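GNAT family acetyltransferase (Mycobacterium smegmatis, PDB 6C30) probably acts as a GNAT-family N-acetyltransferase, moving an acetyl group from acetyl-coenzyme A to an amino group of a protein substrate. Local coordinates at residues V107-L112 with V146-I151; G170-G175 with A194-E199. One frame throughout, in Å; residues are numbered along the deposited sequence.

How the interactions relate
Both contacts reach the mixed GNAT sheet, and they meet near neighbouring strands 150-155 and 186-196. Interaction 1 joins loop 107-112 to the loop that leads into strand 150-155 (146-151), through aliphatic packing and waters. Interaction 2 is a strand pairing, 170-175 with 194-199, with backbone hydrogen bonds, a buried aromatic contact and an arginine-glutamate network on its outer side. Each is partly buried, with a hydrophobic floor and a polar rim. H149 couples them directly: its NE2 lies 2.7 Å from E198 OE2, and its backbone O lies 2.8 Å from A197 N, both probable hydrogen bonds. R150 and E174 add a salt bridge between the two.

Interaction 1 (V107-L112 with V146-I151); sequences VTHGAL and VQLHRI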
loop_
_atom_site.group_PDB
_atom_site.type_symbol
_atom_site.label_atom_id
_atom_site.label_comp_id
_atom_site.label_asym_id
_atom_site.label_seq_id
_atom_site.Cartn_x
_atom_site.Cartn_y
_atom_site.Cartn_z
ATOM N N VAL A 107 23.287 -1.738 9.146
ATOM C CA VAL A 107 22.645 -1.349 10.395
ATOM C C VAL A 107 23.421 -1.883 11.591
ATOM O O VAL A 107 23.748 -3.069 11.655
ATOM C CB VAL A 107 21.190 -1.857 10.468
ATOM C CG1 VAL A 107 20.552 -1.503 11.800
ATOM C CG2 VAL A 107 20.365 -1.272 9.323
ATOM N N THR A 108 23.730 -0.993 12.529
ATOM C CA THR A 108 24.354 -1.390 13.787
ATOM C C THR A 108 23.542 -0.839 14.945
ATOM O O THR A 108 22.775 0.115 14.787
ATOM C CB THR A 108 25.801 -0.886 13.889
ATOM O OG1 THR A 108 25.815 0.542 13.735
ATOM C CG2 THR A 108 26.664 -1.528 12.822
ATOM N N HIS A 109 23.696 -1.442 16.116
ATOM C CA HIS A 109 23.060 -0.897 17.298
ATOM C C HIS A 109 24.153 -0.595 18.321
ATOM O O HIS A 109 25.096 0.122 17.992
ATOM C CB HIS A 109 21.972 -1.845 17.804
ATOM C CG HIS A 109 20.826 -1.971 16.844
ATOM N ND1 HIS A 109 19.799 -1.055 16.792
ATOM C CD2 HIS A 109 20.579 -2.875 15.867
ATOM C CE1 HIS A 109 18.953 -1.400 15.833
ATOM N NE2 HIS A 109 19.405 -2.498 15.255
ATOM N N GLY A 110 24.052 -1.116 19.539
ATOM C CA GLY A 110 25.082 -0.852 20.534
ATOM C C GLY A 110 25.326 0.626 20.796
ATOM O O GLY A 110 24.384 1.385 21.032
ATOM N N ALA A 111 26.598 1.032 20.767
ATOM C CA ALA A 111 26.983 2.424 21.013
ATOM C C ALA A 111 27.127 3.224 19.721
ATOM O O ALA A 111 27.577 4.375 19.746
ATOM C CB ALA A 111 28.289 2.480 21.805
ATOM N N LEU A 112 26.753 2.613 18.597
ATOM C CA LEU A 112 26.855 3.277 17.300
ATOM C C LEU A 112 25.463 3.644 16.772
ATOM O O LEU A 112 25.196 4.816 16.516
ATOM C CB LEU A 112 27.607 2.396 16.298
ATOM C CG LEU A 112 27.752 2.933 14.869
ATOM C CD1 LEU A 112 28.292 4.363 14.852
ATOM C CD2 LEU A 112 28.650 2.017 14.041
ATOM N N VAL A 146 13.399 1.723 14.293
ATOM C CA VAL A 146 14.657 0.969 14.214
ATOM C C VAL A 146 15.600 1.375 15.363
ATOM O O VAL A 146 16.636 0.747 15.586
ATOM C CB VAL A 146 15.342 1.154 12.827
ATOM C CG1 VAL A 146 16.472 0.136 12.616
ATOM C CG2 VAL A 146 14.305 0.994 11.715
ATOM N N GLN A 147 15.200 2.408 16.104
ATOM C CA GLN A 147 15.917 2.865 17.301
ATOM C C GLN A 147 17.342 3.313 16.988
ATOM O O GLN A 147 18.255 3.168 17.807
ATOM C CB GLN A 147 15.929 1.764 18.369
ATOM C CG GLN A 147 14.535 1.360 18.823
ATOM C CD GLN A 147 14.546 0.142 19.727
ATOM O OE1 GLN A 147 15.599 -0.437 20.000
ATOM N NE2 GLN A 147 13.367 -0.257 20.194
ATOM N N LEU A 148 17.533 3.879 15.803
ATOM C CA LEU A 148 18.852 4.344 15.410
ATOM C C LEU A 148 19.096 5.799 15.810
ATOM O O LEU A 148 18.157 6.576 16.041
ATOM C CB LEU A 148 19.045 4.176 13.897
ATOM C CG LEU A 148 19.002 2.725 13.413
ATOM C CD1 LEU A 148 19.172 2.661 11.898
ATOM C CD2 LEU A 148 20.068 1.876 14.105
ATOM N N HIS A 149 20.377 6.143 15.894
ATOM C CA HIS A 149 20.825 7.479 16.272
ATOM C C HIS A 149 21.349 8.305 15.091
ATOM O O HIS A 149 21.344 9.529 15.130
ATOM C CB HIS A 149 21.913 7.370 17.349
ATOM C CG HIS A 149 22.522 8.684 17.724
ATOM N ND1 HIS A 149 23.774 9.074 17.301
ATOM C CD2 HIS A 149 22.036 9.713 18.460
ATOM C CE1 HIS A 149 24.040 10.281 17.772
ATOM N NE2 HIS A 149 22.999 10.691 18.477
ATOM N N ARG A 150 21.776 7.627 14.031
ATOM C CA ARG A 150 22.451 8.293 12.926
ATOM C C ARG A 150 22.164 7.569 11.617
ATOM O O ARG A 150 22.123 6.340 11.582
ATOM C CB ARG A 150 23.956 8.347 13.204
ATOM C CG ARG A 150 24.822 8.969 12.124
ATOM C CD ARG A 150 26.281 9.115 12.604
ATOM N NE ARG A 150 27.128 9.661 11.548
ATOM C CZ ARG A 150 27.601 8.949 10.532
ATOM N NH1 ARG A 150 27.325 7.651 10.451
ATOM N NH2 ARG A 150 28.351 9.529 9.605
ATOM N N ILE A 151 21.956 8.339 10.556
ATOM C CA ILE A 151 21.874 7.800 9.205
ATOM C C ILE A 151 22.831 8.572 8.304
ATOM O O ILE A 151 22.885 9.810 8.344
ATOM C CB ILE A 151 20.440 7.874 8.654
ATOM C CG1 ILE A 151 19.508 6.954 9.458
ATOM C CG2 ILE A 151 20.397 7.519 7.171
ATOM C CD1 ILE A 151 19.855 5.476 9.367
HETATM O O HOH W 1 19.730 1.098 18.541
HETATM O O HOH W 2 25.559 7.498 15.927
#
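V107 packs its CG1 methyl against CD2 of L148, 4.1 Å away, where the loop between antiparallel strands 97-105 and 114-121 of the GNAT fold meets the connection from helix 130-143 to strand 150-155. CG1 stands anti to the backbone N (chi1 177°), and the V107 and L148 side chains cross at about a right angle, and both touch A115 of strand 114-121. At T108 the main chain takes over: its O lies 3.3 Å from the same L148 CD2, so this one methyl is shared by successive residues. H109 follows with an imidazole that crosses L148 and puts CE1 3.2 Å from V146 O, close to the ring plane. Its ND1 is joined to Q147 O through a water, which donates to the carbonyl; the water and V146 O both lie at the ring edge. The chain then turns, L112 N donating to H109 O. Contact resumes through the L112 backbone: a second water donates to L112 O (2.8 Å) and lies in the plane of the H149 ring, 2.7 Å from ND1, while H149 NE2 is hydrogen-bonded to E198 OE2.

Interaction 2 (G170-G175 with A194-E199); sequences GFREEG and AITAEE
R172 and A194 form an antiparallel hydrogen-bonded pair where strand 172-180 joins strand 186-196 in the C-terminal part of the GNAT sheet. R172 N donates almost straight to A194 O (2.8 Å, 174°), and A194 N returns a more bent bond to R172 O. The tight side lies beneath this pair. F171 sends its ring toward helix 130-143, and CG2 of I195 sits over one ring face in a CH-pi contact, 4.2 Å from the centroid; L139 touches both side chains. Next to it, G170 ends helix 160-169 in a Schellman motif, and its O lies 3.8 Å from I195 CD1. On the other side, which carries R172 and A194, the packing gives way to polar groups nearer solvent. The arginine chain bends at chi3 (-80°), which lays its guanidinium with A194 O over one face. NE and NH2 grip E199 side-on: NE donates to OE1 and NH2 to OE2, each at 2.9 Å and each on the syn side of its oxygen, with the guanidinium and carboxylate planes 33° apart. T196 N reaches the same OE2 at 2.8 Å from the opposite face of the carboxylate, and a water links OE1 to G170 O. NH1 turns the other way, to E174 OE2 (2.9 Å), and the E174 carboxylate also passes close to the A194 methyl before its OE1 meets R150. Beyond it, E174 and G175 both face L192 in a classic beta bulge. With two glutamates bound at its edge, the guanidinium has little freedom to rotate, and its positive charge probably favours the ionised form of both carboxylates.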
loop_
_atom_site.group_PDB
_atom_site.type_symbol
_atom_site.label_atom_id
_atom_site.label_comp_id
_atom_site.label_asym_id
_atom_site.label_seq_id
_atom_site.Cartn_x
_atom_site.Cartn_y
_atom_site.Cartn_z
ATOM N N GLY A 170 17.932 17.498 4.837
ATOM C CA GLY A 170 18.672 17.824 6.047
ATOM C C GLY A 170 20.018 17.152 6.241
ATOM O O GLY A 170 20.660 17.336 7.278
ATOM N N PHE A 171 20.470 16.382 5.261
ATOM C CA PHE A 171 21.794 15.772 5.396
ATOM C C PHE A 171 22.910 16.819 5.378
ATOM O O PHE A 171 22.872 17.762 4.579
ATOM C CB PHE A 171 22.026 14.740 4.283
ATOM C CG PHE A 171 21.307 13.443 4.511
ATOM C CD1 PHE A 171 21.876 12.459 5.304
ATOM C CD2 PHE A 171 20.063 13.212 3.941
ATOM C CE1 PHE A 171 21.209 11.258 5.532
ATOM C CE2 PHE A 171 19.396 12.017 4.158
ATOM C CZ PHE A 171 19.975 11.034 4.954
ATOM N N ARG A 172 23.894 16.631 6.263
ATOM C CA ARG A 172 25.097 17.464 6.338
ATOM C C ARG A 172 26.282 16.796 5.662
ATOM O O ARG A 172 26.511 15.616 5.885
ATOM C CB ARG A 172 25.496 17.725 7.791
ATOM C CG ARG A 172 24.469 18.414 8.657
ATOM C CD ARG A 172 24.920 18.374 10.128
ATOM N NE ARG A 172 24.632 17.085 10.752
ATOM C CZ ARG A 172 25.509 16.092 10.900
ATOM N NH1 ARG A 172 26.761 16.230 10.482
ATOM N NH2 ARG A 172 25.123 14.960 11.477
ATOM N N GLU A 173 27.074 17.534 4.897
ATOM C CA GLU A 173 28.351 16.984 4.420
ATOM C C GLU A 173 29.317 16.787 5.590
ATOM O O GLU A 173 29.553 17.724 6.369
ATOM C CB GLU A 173 28.992 17.902 3.377
ATOM C CG GLU A 173 28.248 17.938 2.052
ATOM C CD GLU A 173 28.960 18.778 1.010
ATOM O OE1 GLU A 173 30.092 19.237 1.279
ATOM O OE2 GLU A 173 28.382 18.989 -0.073
ATOM N N GLU A 174 29.881 15.585 5.708
ATOM C CA GLU A 174 30.835 15.286 6.774
ATOM C C GLU A 174 32.235 15.014 6.256
ATOM O O GLU A 174 33.199 15.193 6.983
ATOM C CB GLU A 174 30.357 14.088 7.607
ATOM C CG GLU A 174 29.166 14.442 8.480
ATOM C CD GLU A 174 28.904 13.447 9.584
ATOM O OE1 GLU A 174 29.143 12.243 9.385
ATOM O OE2 GLU A 174 28.450 13.881 10.660
ATOM N N GLY A 175 32.366 14.578 5.012
ATOM C CA GLY A 175 33.692 14.290 4.505
ATOM C C GLY A 175 33.717 13.856 3.065
ATOM O O GLY A 175 32.673 13.744 2.426
ATOM N N ALA A 194 25.391 13.041 6.430
ATOM C CA ALA A 194 24.806 12.396 7.595
ATOM C C ALA A 194 23.816 13.290 8.318
ATOM O O ALA A 194 23.824 14.518 8.172
ATOM C CB ALA A 194 25.896 11.962 8.572
ATOM N N ILE A 195 22.967 12.658 9.109
ATOM C CA ILE A 195 22.071 13.375 10.003
ATOM C C ILE A 195 21.881 12.511 11.250
ATOM O O ILE A 195 21.903 11.281 11.162
ATOM C CB ILE A 195 20.723 13.702 9.294
ATOM C CG1 ILE A 195 19.860 14.624 10.162
ATOM C CG2 ILE A 195 19.955 12.425 8.896
ATOM C CD1 ILE A 195 18.573 15.085 9.481
ATOM N N THR A 196 21.747 13.138 12.420
ATOM C CA THR A 196 21.539 12.355 13.636
ATOM C C THR A 196 20.160 12.662 14.218
ATOM O O THR A 196 19.520 13.641 13.832
ATOM C CB THR A 196 22.652 12.594 14.700
ATOM O OG1 THR A 196 22.586 13.940 15.192
ATOM C CG2 THR A 196 24.036 12.327 14.118
ATOM N N ALA A 197 19.708 11.803 15.129
ATOM C CA ALA A 197 18.336 11.856 15.623
ATOM C C ALA A 197 18.008 13.189 16.290
ATOM O O ALA A 197 16.883 13.674 16.175
ATOM C CB ALA A 197 18.086 10.710 16.577
ATOM N N GLU A 198 18.994 13.785 16.955
ATOM C CA GLU A 198 18.811 15.103 17.583
ATOM C C GLU A 198 18.334 16.160 16.585
ATOM O O GLU A 198 17.655 17.115 16.963
ATOM C CB GLU A 198 20.116 15.582 18.236
ATOM C CG GLU A 198 20.645 14.693 19.359
ATOM C CD GLU A 198 21.622 13.640 18.867
ATOM O OE1 GLU A 198 21.680 13.412 17.642
ATOM O OE2 GLU A 198 22.330 13.041 19.702
ATOM N N GLU A 199 18.692 15.993 15.314
ATOM C CA GLU A 199 18.397 16.986 14.287
ATOM C C GLU A 199 17.031 16.794 13.643
ATOM O O GLU A 199 16.583 17.646 12.880
ATOM C CB GLU A 199 19.453 16.952 13.185
ATOM C CG GLU A 199 20.884 17.036 13.666
ATOM C CD GLU A 199 21.866 16.905 12.524
ATOM O OE1 GLU A 199 21.990 17.850 11.711
ATOM O OE2 GLU A 199 22.511 15.838 12.425
HETATM O O HOH W 3 20.517 18.756 9.538
#